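Long-range contacts in E3 SUMO-protein ligase SIZ1 (Saccharomyces cerevisiae, PDB 3I2D), which acts as an E3 ligase that promotes SUMO attachment to septins and PCNA, using an SP-RING-type zinc finger to engage the E2 enzyme UBC9: residues 118-123 with 166-171; 220-225 with 306-311; 245-250 with 320-325; 272-277 with 290-295. All coordinates share one frame; numbering follows the deposited sequence.

Contact 1 (118-123 with 166-171); sequences RLYLFS and AKPADL
The ring of Phe122 lies with one face over Pro168, whose CB sits 3.9 Å from the ring centroid and 6° off its normal, a clear CH-pi contact. This overlap ends an antiparallel pairing in which the short strand 169-170 edges a four-stranded sheet of the PINIT domain. Leu121 and Ala169 form the hydrogen-bonded pair: Leu121 N gives to Ala169 O at 2.8 Å, and Ala169 N returns a bond to Leu121 O. Their side chains point to the same face, and Leu145 of strand 143-147, in the domain's other sheet, packs against both. Further along, Leu171 N bonds Leu119 O at 2.9 Å.

Tyr120 and Asp170, the non-hydrogen-bonded pair, put their side chains on the other face. Tyr120 CD2 touches Pro168 CG at 3.6 Å. With CG anti to the backbone N (chi1 -158°), Asp170 brings its carboxylate to the ring edge at Tyr120 CE1 and to Arg118. Arg118 NH1 makes a salt bridge of 2.8 Å to Asp170 OD2, with the oxygen well out of the guanidinium plane and no N-H directed at it. Asp170 OD1 is hydrogen-bonded to Thr172 OG1. A water 2.6 Å from Tyr120 OH donates to Asp170 OD2 at 2.7 Å.

Contact 2 (220-225 with 306-311); sequences IIKQAT and SEFVDD
Lys222 reaches across the start of helix 307-313, meeting first Glu307, then Asp311 and Phe308. Its CB lies 4.1 Å from Glu307 OE1, and its CG is nearer to that oxygen, at 3.1 Å. Beyond CG the company changes: CD approaches Asp311 OD2 at 3.3 Å, and CE adds a contact of 4.1 Å with Phe308 CD1, set obliquely to the ring. The bend at chi3 (63°) turns the chain's end away from Glu307, leaving NZ 6.1 Å from Glu307 OE1, whereas NZ and Asp311 OD2 form a salt bridge at 3.5 Å. An alanine in place of Lys222 would probably leave Asp311 without this charged mate and remove the CE contact at Phe308 CD1.

Thr225 approaches from one helical turn further on: its CG2 sits 3.5 Å from Phe308 CG, the two side chains crossing at roughly a right angle. The backbones meet where Glu307 N donates to Ile220 O at 3.1 Å. A water donates to that same carbonyl, accepts from Phe308 N and is hydrogen-bonded to Thr225 OG1 and Ser306 OG. Ser306 is the N-cap of its helix, its OG accepting from Val309 N.

Two helix beginnings are thus brought together: the first turn of 222-234 packs on that of 307-313, which lies in the SP-RING-type zinc finger. Just before helix 222-234, Ile220 pairs by backbone with Ile305 of strand 303-305 and rests its side chain on Ala304 and on Lys264 of strand 262-265.

Contact 3 (245-250 with 320-325); sequences STIMSL and VEQVEL
Strands 245-249 and 322-325 run antiparallel, their axes 4.7 Å apart at closest and their directions 152° apart. Two hydrogen-bonded pairs set the register, Thr246 with Leu325 and Met248 with Val323, each joined by bonds in both directions; Met248 N to Val323 O measures 3.0 Å and Val323 N to Met248 O 2.9 Å. The ladder ends differently, with Leu250 N reaching Glu321 O from 50° out of the carbonyl plane.

Met248, Val323 and Leu325 share one face, and Leu250, just past the strand end, adds its CD2 to Val323 CG2 at 3.6 Å. Leu325 CD1 comes within 4.1 Å of Met248 CB. Helix 307-313 lies against this face, with Val309 and Ile312 touching Met248.

On the other face, Ile247 CG2 lies 3.5 Å from Gln322 NE2, a contact of methyl with amide. Glu324 has its CG opposite the backbone N (chi1 -177°), from where the chain bends at chi2 and passes beside Ser245: CG is 3.9 Å from Ser245 CB, and OE1 approaches Ile247 CG1. A glycine in place of Glu324 would probably leave Ser245 CB and Ile247 CG1 less covered, since the chain passing Ser245 and the carboxylate near Ile247 would be gone.

Strand 322-326 also pairs with 331-333, which makes it the middle strand of a three-stranded antiparallel sheet. This small sheet packs its apolar face on helix 307-313, which follows strand 303-305 in the SP-RING zinc finger.

Contact 4 (272-277 with 290-295); sequences QCFDAL and QCPVCQ. With ZN (zinc ion), chain B.
Phe274 packs against Cys291 and Pro292 at the Cys-X-X-Cys turn of the SP-RING zinc finger. In the first shell of the metal, Cys291 SG and Cys294 SG each bind the zinc ion at 2.3 Å, and Cys268 and His270 complete a site of three cysteines and one histidine. Behind the thiolates stands the turn's own backbone: Cys291 SG accepts weak bonds from Val293 N at 3.5 Å and from Cys294 N at 3.6 Å, which would probably draw some negative charge off the sulfur.

The next layer is the Phe274 ring. Pro292 CD sits over one face, 3.9 Å from the centroid and 19° off the normal, displaced toward the rim in a CH-pi contact. Cys291 SG meets the same ring obliquely, 3.8 Å from CE1, so this sulfur touches both metal and aromatic ring. With chi1 at 52°, Phe274 CG stands between its backbone N and carbonyl carbon, the crowded position, and the ring is thereby directed at Pro292.

Further out, Phe274 is held by backbone pairing with Ser263 of strand 262-265, and its ring meets that of Phe279. Asp275, the N-cap of helix 276-285, has OD2 hydrogen-bonded to the backbone N of Lys260 and of Tyr261. At the other end of the contact, the aliphatic part of Gln272 crosses Val293 at about a right angle, its CG 3.8 Å from Val293 CG2.

Overall arrangement
Contact 1 stands apart in the PINIT domain: its centre is about 29 Å from that of contact 4 and about 45 Å from that of contact 3, and it touches none of the others. Contacts 2, 3 and 4 touch one another in and beside the SP-RING zinc finger, with centres about 14 to 16 Å apart. Helix 307-313 joins all three, since Val309 CG2 lies 3.9 Å from Met248 CE of contact 3 and 3.7 Å from Cys273 SG of contact 4. Contact 4 supplies two zinc ligands and is nested in the chain loops closed by contacts 2 and 3. The side chain of Ile220 in contact 2 lies about 9 Å from the metal, that of Met248 about 13 Å.

Contact 1 (118-123 with 166-171)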
loop_
_atom_site.group_PDB
_atom_site.type_symbol
_atom_site.label_atom_id
_atom_site.label_comp_id
_atom_site.label_asym_id
_atom_site.label_seq_id
_atom_site.Cartn_x
_atom_site.Cartn_y
_atom_site.Cartn_z
ATOM N N ARG A 118 -4.882 -14.238 -2.763
ATOM C CA ARG A 118 -5.621 -13.927 -3.978
ATOM C C ARG A 118 -4.734 -13.968 -5.206
ATOM O O ARG A 118 -3.525 -13.769 -5.108
ATOM C CB ARG A 118 -6.259 -12.547 -3.847
ATOM C CG ARG A 118 -6.905 -12.316 -2.494
ATOM C CD ARG A 118 -8.345 -11.908 -2.642
ATOM N NE ARG A 118 -9.089 -12.855 -3.461
ATOM C CZ ARG A 118 -10.331 -12.647 -3.887
ATOM N NH1 ARG A 118 -10.969 -11.524 -3.566
ATOM N NH2 ARG A 118 -10.934 -13.554 -4.645
ATOM N N LEU A 119 -5.334 -14.231 -6.362
ATOM C CA LEU A 119 -4.589 -14.298 -7.616
ATOM C C LEU A 119 -4.691 -12.952 -8.346
ATOM O O LEU A 119 -5.739 -12.611 -8.891
ATOM C CB LEU A 119 -5.163 -15.398 -8.495
ATOM C CG LEU A 119 -4.268 -16.079 -9.524
ATOM C CD1 LEU A 119 -5.107 -16.272 -10.766
ATOM C CD2 LEU A 119 -3.016 -15.258 -9.821
ATOM N N TYR A 120 -3.606 -12.190 -8.349
ATOM C CA TYR A 120 -3.607 -10.882 -8.987
ATOM C C TYR A 120 -2.896 -10.882 -10.329
ATOM O O TYR A 120 -1.883 -11.553 -10.519
ATOM C CB TYR A 120 -2.940 -9.849 -8.071
ATOM C CG TYR A 120 -3.811 -9.320 -6.956
ATOM C CD1 TYR A 120 -5.076 -9.862 -6.705
ATOM C CD2 TYR A 120 -3.387 -8.248 -6.169
ATOM C CE1 TYR A 120 -5.897 -9.345 -5.705
ATOM C CE2 TYR A 120 -4.200 -7.724 -5.162
ATOM C CZ TYR A 120 -5.450 -8.275 -4.942
ATOM O OH TYR A 120 -6.259 -7.748 -3.964
ATOM N N LEU A 121 -3.433 -10.136 -11.277
ATOM C CA LEU A 121 -2.770 -10.042 -12.553
ATOM C C LEU A 121 -2.153 -8.644 -12.580
ATOM O O LEU A 121 -2.820 -7.651 -12.269
ATOM C CB LEU A 121 -3.768 -10.214 -13.680
ATOM C CG LEU A 121 -3.175 -10.109 -15.079
ATOM C CD1 LEU A 121 -2.046 -11.117 -15.258
ATOM C CD2 LEU A 121 -4.294 -10.325 -16.083
ATOM N N PHE A 122 -0.864 -8.578 -12.896
ATOM C CA PHE A 122 -0.159 -7.303 -12.962
ATOM C C PHE A 122 0.199 -6.999 -14.401
ATOM O O PHE A 122 0.272 -7.900 -15.238
ATOM C CB PHE A 122 1.147 -7.329 -12.154
ATOM C CG PHE A 122 0.947 -7.326 -10.672
ATOM C CD1 PHE A 122 0.477 -8.457 -10.018
ATOM C CD2 PHE A 122 1.221 -6.186 -9.930
ATOM C CE1 PHE A 122 0.283 -8.452 -8.658
ATOM C CE2 PHE A 122 1.028 -6.171 -8.564
ATOM C CZ PHE A 122 0.560 -7.307 -7.926
ATOM N N SER A 123 0.442 -5.726 -14.677
ATOM C CA SER A 123 0.824 -5.309 -16.002
ATOM C C SER A 123 1.804 -4.174 -15.873
ATOM O O SER A 123 1.684 -3.354 -14.985
ATOM C CB SER A 123 -0.395 -4.847 -16.778
ATOM O OG SER A 123 -0.021 -4.384 -18.058
ATOM N N ALA A 166 -4.186 1.261 -13.454
ATOM C CA ALA A 166 -3.053 1.419 -12.550
ATOM C C ALA A 166 -3.059 0.526 -11.301
ATOM O O ALA A 166 -2.426 0.847 -10.297
ATOM C CB ALA A 166 -2.938 2.876 -12.141
ATOM N N LYS A 167 -3.771 -0.587 -11.346
ATOM C CA LYS A 167 -3.789 -1.482 -10.197
ATOM C C LYS A 167 -4.052 -2.879 -10.703
ATOM O O LYS A 167 -4.726 -3.060 -11.720
ATOM C CB LYS A 167 -4.867 -1.066 -9.187
ATOM C CG LYS A 167 -6.298 -1.104 -9.705
ATOM C CD LYS A 167 -7.235 -0.348 -8.765
ATOM C CE LYS A 167 -8.630 -0.186 -9.356
ATOM N NZ LYS A 167 -9.586 0.470 -8.408
ATOM N N PRO A 168 -3.520 -3.890 -10.008
ATOM C CA PRO A 168 -3.718 -5.283 -10.424
ATOM C C PRO A 168 -5.195 -5.717 -10.456
ATOM O O PRO A 168 -6.060 -5.120 -9.801
ATOM C CB PRO A 168 -2.907 -6.056 -9.391
ATOM C CG PRO A 168 -3.107 -5.239 -8.152
ATOM C CD PRO A 168 -2.911 -3.827 -8.670
ATOM N N ALA A 169 -5.467 -6.764 -11.223
ATOM C CA ALA A 169 -6.818 -7.283 -11.352
ATOM C C ALA A 169 -6.969 -8.612 -10.602
ATOM O O ALA A 169 -6.160 -9.513 -10.753
ATOM C CB ALA A 169 -7.158 -7.460 -12.820
ATOM N N ASP A 170 -8.013 -8.703 -9.785
ATOM C CA ASP A 170 -8.306 -9.895 -8.994
ATOM C C ASP A 170 -9.006 -10.945 -9.853
ATOM O O ASP A 170 -10.192 -10.793 -10.154
ATOM C CB ASP A 170 -9.244 -9.522 -7.842
ATOM C CG ASP A 170 -9.191 -10.515 -6.691
ATOM O OD1 ASP A 170 -8.873 -11.695 -6.938
ATOM O OD2 ASP A 170 -9.474 -10.119 -5.537
ATOM N N LEU A 171 -8.289 -12.004 -10.237
ATOM C CA LEU A 171 -8.864 -13.095 -11.047
ATOM C C LEU A 171 -9.557 -14.149 -10.176
ATOM O O LEU A 171 -10.456 -14.852 -10.628
ATOM C CB LEU A 171 -7.780 -13.841 -11.838
ATOM C CG LEU A 171 -6.761 -13.107 -12.692
ATOM C CD1 LEU A 171 -5.756 -14.106 -13.230
ATOM C CD2 LEU A 171 -7.457 -12.396 -13.809
HETATM O O HOH W 1 -8.817 -8.239 -3.743
#

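Contact 2 (220-225 with 306-311)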
loop_
_atom_site.group_PDB
_atom_site.type_symbol
_atom_site.label_atom_id
_atom_site.label_comp_id
_atom_site.label_asym_id
_atom_site.label_seq_id
_atom_site.Cartn_x
_atom_site.Cartn_y
_atom_site.Cartn_z
ATOM N N ILE A 220 7.830 6.914 20.197
ATOM C CA ILE A 220 8.520 8.188 20.227
ATOM C C ILE A 220 8.395 8.510 21.706
ATOM O O ILE A 220 7.323 8.877 22.189
ATOM C CB ILE A 220 7.776 9.232 19.364
ATOM C CG1 ILE A 220 7.743 8.758 17.913
ATOM C CG2 ILE A 220 8.454 10.592 19.442
ATOM C CD1 ILE A 220 6.827 9.577 17.045
ATOM N N ILE A 221 9.500 8.342 22.422
ATOM C CA ILE A 221 9.530 8.540 23.864
ATOM C C ILE A 221 9.211 9.962 24.306
ATOM O O ILE A 221 9.458 10.928 23.578
ATOM C CB ILE A 221 10.900 8.062 24.439
ATOM C CG1 ILE A 221 12.035 8.977 23.985
ATOM C CG2 ILE A 221 11.201 6.654 23.923
ATOM C CD1 ILE A 221 13.421 8.473 24.373
ATOM N N LYS A 222 8.649 10.073 25.507
ATOM C CA LYS A 222 8.258 11.356 26.072
ATOM C C LYS A 222 9.363 12.411 26.075
ATOM O O LYS A 222 9.111 13.582 25.797
ATOM C CB LYS A 222 7.736 11.151 27.494
ATOM C CG LYS A 222 6.670 10.067 27.610
ATOM C CD LYS A 222 6.176 9.932 29.031
ATOM C CE LYS A 222 5.505 11.212 29.484
ATOM N NZ LYS A 222 5.164 11.179 30.938
ATOM N N GLN A 223 10.588 12.013 26.396
ATOM C CA GLN A 223 11.679 12.976 26.418
ATOM C C GLN A 223 11.740 13.746 25.109
ATOM O O GLN A 223 11.881 14.965 25.121
ATOM C CB GLN A 223 13.022 12.285 26.681
ATOM C CG GLN A 223 13.300 11.959 28.154
ATOM C CD GLN A 223 12.293 10.979 28.756
ATOM O OE1 GLN A 223 11.899 9.995 28.120
ATOM N NE2 GLN A 223 11.888 11.237 29.993
ATOM N N ALA A 224 11.623 13.037 23.987
ATOM C CA ALA A 224 11.662 13.664 22.658
ATOM C C ALA A 224 10.556 14.710 22.514
ATOM O O ALA A 224 10.805 15.864 22.159
ATOM C CB ALA A 224 11.512 12.594 21.559
ATOM N N THR A 225 9.327 14.299 22.790
ATOM C CA THR A 225 8.198 15.203 22.688
ATOM C C THR A 225 8.382 16.438 23.565
ATOM O O THR A 225 8.010 17.548 23.169
ATOM C CB THR A 225 6.889 14.484 23.073
ATOM O OG1 THR A 225 6.631 13.437 22.131
ATOM C CG2 THR A 225 5.721 15.459 23.076
ATOM N N SER A 306 3.171 7.612 19.615
ATOM C CA SER A 306 3.725 8.684 20.431
ATOM C C SER A 306 3.391 8.369 21.878
ATOM O O SER A 306 2.235 8.422 22.278
ATOM C CB SER A 306 3.114 10.029 20.058
ATOM O OG SER A 306 3.167 10.930 21.151
ATOM N N GLU A 307 4.412 8.042 22.657
ATOM C CA GLU A 307 4.220 7.707 24.051
ATOM C C GLU A 307 3.628 8.875 24.827
ATOM O O GLU A 307 2.769 8.684 25.702
ATOM C CB GLU A 307 5.546 7.291 24.672
ATOM C CG GLU A 307 5.384 6.630 26.022
ATOM C CD GLU A 307 6.706 6.225 26.627
ATOM O OE1 GLU A 307 7.461 7.131 27.045
ATOM O OE2 GLU A 307 6.984 5.002 26.672
ATOM N N PHE A 308 4.074 10.087 24.507
ATOM C CA PHE A 308 3.558 11.251 25.202
ATOM C C PHE A 308 2.047 11.324 25.061
ATOM O O PHE A 308 1.329 11.337 26.064
ATOM C CB PHE A 308 4.152 12.553 24.661
ATOM C CG PHE A 308 3.719 13.760 25.446
ATOM C CD1 PHE A 308 4.222 13.989 26.727
ATOM C CD2 PHE A 308 2.752 14.622 24.953
ATOM C CE1 PHE A 308 3.765 15.053 27.503
ATOM C CE2 PHE A 308 2.285 15.694 25.726
ATOM C CZ PHE A 308 2.795 15.907 27.002
ATOM N N VAL A 309 1.577 11.373 23.810
ATOM C CA VAL A 309 0.153 11.469 23.506
ATOM C C VAL A 309 -0.624 10.236 23.962
ATOM O O VAL A 309 -1.768 10.344 24.410
ATOM C CB VAL A 309 -0.085 11.698 21.990
ATOM C CG1 VAL A 309 -1.572 11.801 21.711
ATOM C CG2 VAL A 309 0.593 12.969 21.543
ATOM N N ASP A 310 -0.005 9.064 23.848
ATOM C CA ASP A 310 -0.649 7.833 24.277
ATOM C C ASP A 310 -0.945 7.947 25.772
ATOM O O ASP A 310 -2.034 7.593 26.222
ATOM C CB ASP A 310 0.266 6.640 24.028
ATOM C CG ASP A 310 -0.495 5.332 23.940
ATOM O OD1 ASP A 310 0.155 4.264 23.871
ATOM O OD2 ASP A 310 -1.744 5.371 23.923
ATOM N N ASP A 311 0.024 8.448 26.538
ATOM C CA ASP A 311 -0.144 8.618 27.982
ATOM C C ASP A 311 -1.364 9.481 28.308
ATOM O O ASP A 311 -2.249 9.061 29.051
ATOM C CB ASP A 311 1.107 9.252 28.598
ATOM C CG ASP A 311 2.199 8.235 28.899
ATOM O OD1 ASP A 311 2.037 7.056 28.491
ATOM O OD2 ASP A 311 3.212 8.621 29.543
HETATM O O HOH W 2 5.793 10.772 22.721
#

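Contact 3 (245-250 with 320-325)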
loop_
_atom_site.group_PDB
_atom_site.type_symbol
_atom_site.label_atom_id
_atom_site.label_comp_id
_atom_site.label_asym_id
_atom_site.label_seq_id
_atom_site.Cartn_x
_atom_site.Cartn_y
_atom_site.Cartn_z
ATOM N N SER A 245 1.573 28.436 26.567
ATOM C CA SER A 245 1.059 27.077 26.508
ATOM C C SER A 245 0.515 26.806 25.115
ATOM O O SER A 245 0.130 27.733 24.388
ATOM C CB SER A 245 -0.068 26.882 27.525
ATOM O OG SER A 245 -1.265 27.515 27.093
ATOM N N THR A 246 0.487 25.527 24.752
ATOM C CA THR A 246 -0.035 25.110 23.457
ATOM C C THR A 246 -1.254 24.217 23.702
ATOM O O THR A 246 -1.320 23.503 24.708
ATOM C CB THR A 246 1.023 24.310 22.647
ATOM O OG1 THR A 246 2.261 25.035 22.628
ATOM C CG2 THR A 246 0.542 24.086 21.203
ATOM N N ILE A 247 -2.225 24.279 22.798
ATOM C CA ILE A 247 -3.411 23.446 22.920
ATOM C C ILE A 247 -3.260 22.340 21.877
ATOM O O ILE A 247 -3.042 22.613 20.695
ATOM C CB ILE A 247 -4.708 24.237 22.647
ATOM C CG1 ILE A 247 -4.847 25.395 23.640
ATOM C CG2 ILE A 247 -5.902 23.319 22.777
ATOM C CD1 ILE A 247 -3.833 26.531 23.447
ATOM N N MET A 248 -3.345 21.093 22.327
ATOM C CA MET A 248 -3.208 19.943 21.448
ATOM C C MET A 248 -4.498 19.168 21.494
ATOM O O MET A 248 -5.127 19.094 22.543
ATOM C CB MET A 248 -2.066 19.047 21.920
ATOM C CG MET A 248 -1.978 17.716 21.201
ATOM S SD MET A 248 -0.591 16.717 21.769
ATOM C CE MET A 248 -1.340 15.905 23.175
ATOM N N SER A 249 -4.885 18.586 20.362
ATOM C CA SER A 249 -6.119 17.814 20.283
ATOM C C SER A 249 -5.892 16.332 20.493
ATOM O O SER A 249 -4.857 15.792 20.113
ATOM C CB SER A 249 -6.787 18.007 18.924
ATOM O OG SER A 249 -7.970 17.228 18.821
ATOM N N LEU A 250 -6.871 15.679 21.104
ATOM C CA LEU A 250 -6.806 14.243 21.329
ATOM C C LEU A 250 -7.560 13.576 20.166
ATOM O O LEU A 250 -7.616 12.349 20.053
ATOM C CB LEU A 250 -7.471 13.890 22.661
ATOM C CG LEU A 250 -6.888 14.562 23.903
ATOM C CD1 LEU A 250 -7.544 13.971 25.145
ATOM C CD2 LEU A 250 -5.377 14.354 23.944
ATOM N N VAL A 320 -13.032 14.325 26.829
ATOM C CA VAL A 320 -12.168 15.492 26.684
ATOM C C VAL A 320 -11.687 15.484 25.237
ATOM O O VAL A 320 -11.345 14.426 24.709
ATOM C CB VAL A 320 -10.944 15.401 27.611
ATOM C CG1 VAL A 320 -10.217 16.726 27.642
ATOM C CG2 VAL A 320 -11.377 14.983 29.001
ATOM N N GLU A 321 -11.661 16.643 24.588
ATOM C CA GLU A 321 -11.226 16.680 23.197
ATOM C C GLU A 321 -9.951 17.463 22.977
ATOM O O GLU A 321 -9.360 17.414 21.901
ATOM C CB GLU A 321 -12.340 17.230 22.301
ATOM C CG GLU A 321 -13.522 16.271 22.138
ATOM C CD GLU A 321 -14.577 16.791 21.171
ATOM O OE1 GLU A 321 -15.563 16.060 20.911
ATOM O OE2 GLU A 321 -14.417 17.928 20.672
ATOM N N GLN A 322 -9.530 18.198 23.995
ATOM C CA GLN A 322 -8.294 18.957 23.901
ATOM C C GLN A 322 -7.580 18.951 25.225
ATOM O O GLN A 322 -8.177 18.691 26.269
ATOM C CB GLN A 322 -8.558 20.397 23.497
ATOM C CG GLN A 322 -9.068 20.553 22.097
ATOM C CD GLN A 322 -9.334 21.995 21.767
ATOM O OE1 GLN A 322 -10.123 22.665 22.443
ATOM N NE2 GLN A 322 -8.670 22.494 20.727
ATOM N N VAL A 323 -6.291 19.240 25.179
ATOM C CA VAL A 323 -5.501 19.285 26.388
ATOM C C VAL A 323 -4.573 20.490 26.317
ATOM O O VAL A 323 -4.070 20.838 25.246
ATOM C CB VAL A 323 -4.691 17.999 26.551
ATOM C CG1 VAL A 323 -3.880 18.063 27.802
ATOM C CG2 VAL A 323 -5.626 16.814 26.625
ATOM N N GLU A 324 -4.383 21.154 27.456
ATOM C CA GLU A 324 -3.497 22.304 27.506
ATOM C C GLU A 324 -2.146 21.841 28.015
ATOM O O GLU A 324 -2.049 21.188 29.053
ATOM C CB GLU A 324 -4.045 23.393 28.420
ATOM C CG GLU A 324 -3.172 24.636 28.421
ATOM C CD GLU A 324 -3.971 25.924 28.457
ATOM O OE1 GLU A 324 -4.862 26.102 27.593
ATOM O OE2 GLU A 324 -3.700 26.760 29.344
ATOM N N LEU A 325 -1.106 22.175 27.261
ATOM C CA LEU A 325 0.249 21.787 27.608
ATOM C C LEU A 325 1.073 22.989 28.031
ATOM O O LEU A 325 0.951 24.073 27.453
ATOM C CB LEU A 325 0.924 21.115 26.407
ATOM C CG LEU A 325 0.263 19.861 25.836
ATOM C CD1 LEU A 325 1.043 19.391 24.614
ATOM C CD2 LEU A 325 0.218 18.774 26.903
#

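Contact 4 (272-277 with 290-295)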
loop_
_atom_site.group_PDB
_atom_site.type_symbol
_atom_site.label_atom_id
_atom_site.label_comp_id
_atom_site.label_asym_id
_atom_site.label_seq_id
_atom_site.Cartn_x
_atom_site.Cartn_y
_atom_site.Cartn_z
ATOM N N GLN A 272 0.951 17.270 16.985
ATOM C CA GLN A 272 -0.274 16.604 16.545
ATOM C C GLN A 272 -0.033 15.245 15.902
ATOM O O GLN A 272 0.710 15.127 14.930
ATOM C CB GLN A 272 -1.054 17.503 15.567
ATOM C CG GLN A 272 -2.422 16.950 15.096
ATOM C CD GLN A 272 -3.313 16.482 16.251
ATOM O OE1 GLN A 272 -3.454 17.176 17.265
ATOM N NE2 GLN A 272 -3.924 15.307 16.097
ATOM N N CYS A 273 -0.664 14.218 16.465
ATOM C CA CYS A 273 -0.552 12.874 15.929
ATOM C C CYS A 273 -1.856 12.582 15.218
ATOM O O CYS A 273 -2.733 13.441 15.138
ATOM C CB CYS A 273 -0.348 11.855 17.048
ATOM S SG CYS A 273 1.170 12.088 17.972
ATOM N N PHE A 274 -1.976 11.376 14.687
ATOM C CA PHE A 274 -3.196 10.959 14.005
ATOM C C PHE A 274 -3.342 9.477 14.318
ATOM O O PHE A 274 -2.374 8.837 14.716
ATOM C CB PHE A 274 -3.089 11.188 12.498
ATOM C CG PHE A 274 -1.867 10.599 11.898
ATOM C CD1 PHE A 274 -0.730 11.378 11.718
ATOM C CD2 PHE A 274 -1.839 9.257 11.524
ATOM C CE1 PHE A 274 0.425 10.833 11.171
ATOM C CE2 PHE A 274 -0.699 8.702 10.980
ATOM C CZ PHE A 274 0.445 9.494 10.798
ATOM N N ASP A 275 -4.535 8.924 14.138
ATOM C CA ASP A 275 -4.743 7.531 14.474
ATOM C C ASP A 275 -4.138 6.556 13.477
ATOM O O ASP A 275 -4.551 6.516 12.319
ATOM C CB ASP A 275 -6.234 7.274 14.643
ATOM C CG ASP A 275 -6.504 5.932 15.274
ATOM O OD1 ASP A 275 -6.651 4.943 14.527
ATOM O OD2 ASP A 275 -6.532 5.857 16.523
ATOM N N ALA A 276 -3.174 5.751 13.929
ATOM C CA ALA A 276 -2.512 4.800 13.026
ATOM C C ALA A 276 -3.488 3.828 12.382
ATOM O O ALA A 276 -3.268 3.358 11.263
ATOM C CB ALA A 276 -1.407 4.024 13.753
ATOM N N LEU A 277 -4.578 3.520 13.071
ATOM C CA LEU A 277 -5.521 2.593 12.481
ATOM C C LEU A 277 -6.261 3.244 11.330
ATOM O O LEU A 277 -6.426 2.621 10.276
ATOM C CB LEU A 277 -6.521 2.068 13.517
ATOM C CG LEU A 277 -7.381 0.952 12.922
ATOM C CD1 LEU A 277 -6.501 -0.177 12.387
ATOM C CD2 LEU A 277 -8.318 0.448 13.974
ATOM N N GLN A 290 1.143 10.108 2.875
ATOM C CA GLN A 290 1.459 11.476 3.256
ATOM C C GLN A 290 0.825 11.752 4.600
ATOM O O GLN A 290 -0.324 11.388 4.841
ATOM C CB GLN A 290 0.876 12.473 2.277
ATOM C CG GLN A 290 1.681 12.664 1.039
ATOM C CD GLN A 290 1.176 13.823 0.222
ATOM O OE1 GLN A 290 1.893 14.347 -0.631
ATOM N NE2 GLN A 290 -0.067 14.233 0.470
ATOM N N CYS A 291 1.562 12.418 5.469
ATOM C CA CYS A 291 1.041 12.728 6.776
ATOM C C CYS A 291 -0.185 13.629 6.635
ATOM O O CYS A 291 -0.156 14.594 5.880
ATOM C CB CYS A 291 2.131 13.412 7.610
ATOM S SG CYS A 291 1.630 13.898 9.271
ATOM N N PRO A 292 -1.285 13.312 7.352
ATOM C CA PRO A 292 -2.541 14.079 7.331
ATOM C C PRO A 292 -2.383 15.461 7.950
ATOM O O PRO A 292 -3.175 16.368 7.686
ATOM C CB PRO A 292 -3.496 13.224 8.163
ATOM C CG PRO A 292 -2.912 11.846 8.088
ATOM C CD PRO A 292 -1.442 12.098 8.174
ATOM N N VAL A 293 -1.359 15.610 8.783
ATOM C CA VAL A 293 -1.097 16.871 9.466
ATOM C C VAL A 293 -0.147 17.833 8.708
ATOM O O VAL A 293 -0.507 18.985 8.450
ATOM C CB VAL A 293 -0.539 16.592 10.886
ATOM C CG1 VAL A 293 -0.383 17.883 11.653
ATOM C CG2 VAL A 293 -1.462 15.658 11.631
ATOM N N CYS A 294 1.044 17.353 8.347
ATOM C CA CYS A 294 2.055 18.158 7.646
ATOM C C CYS A 294 2.257 17.799 6.166
ATOM O O CYS A 294 3.129 18.355 5.495
ATOM C CB CYS A 294 3.399 18.023 8.361
ATOM S SG CYS A 294 4.111 16.356 8.283
ATOM N N GLN A 295 1.469 16.853 5.675
ATOM C CA GLN A 295 1.533 16.409 4.291
ATOM C C GLN A 295 2.855 15.860 3.788
ATOM O O GLN A 295 2.960 15.566 2.603
ATOM C CB GLN A 295 1.106 17.525 3.344
ATOM C CG GLN A 295 -0.324 17.986 3.485
ATOM C CD GLN A 295 -0.561 18.752 4.769
ATOM O OE1 GLN A 295 0.217 19.644 5.129
ATOM N NE2 GLN A 295 -1.647 18.419 5.465
HETATM ZN ZN ZN B . 3.615 14.878 9.965
#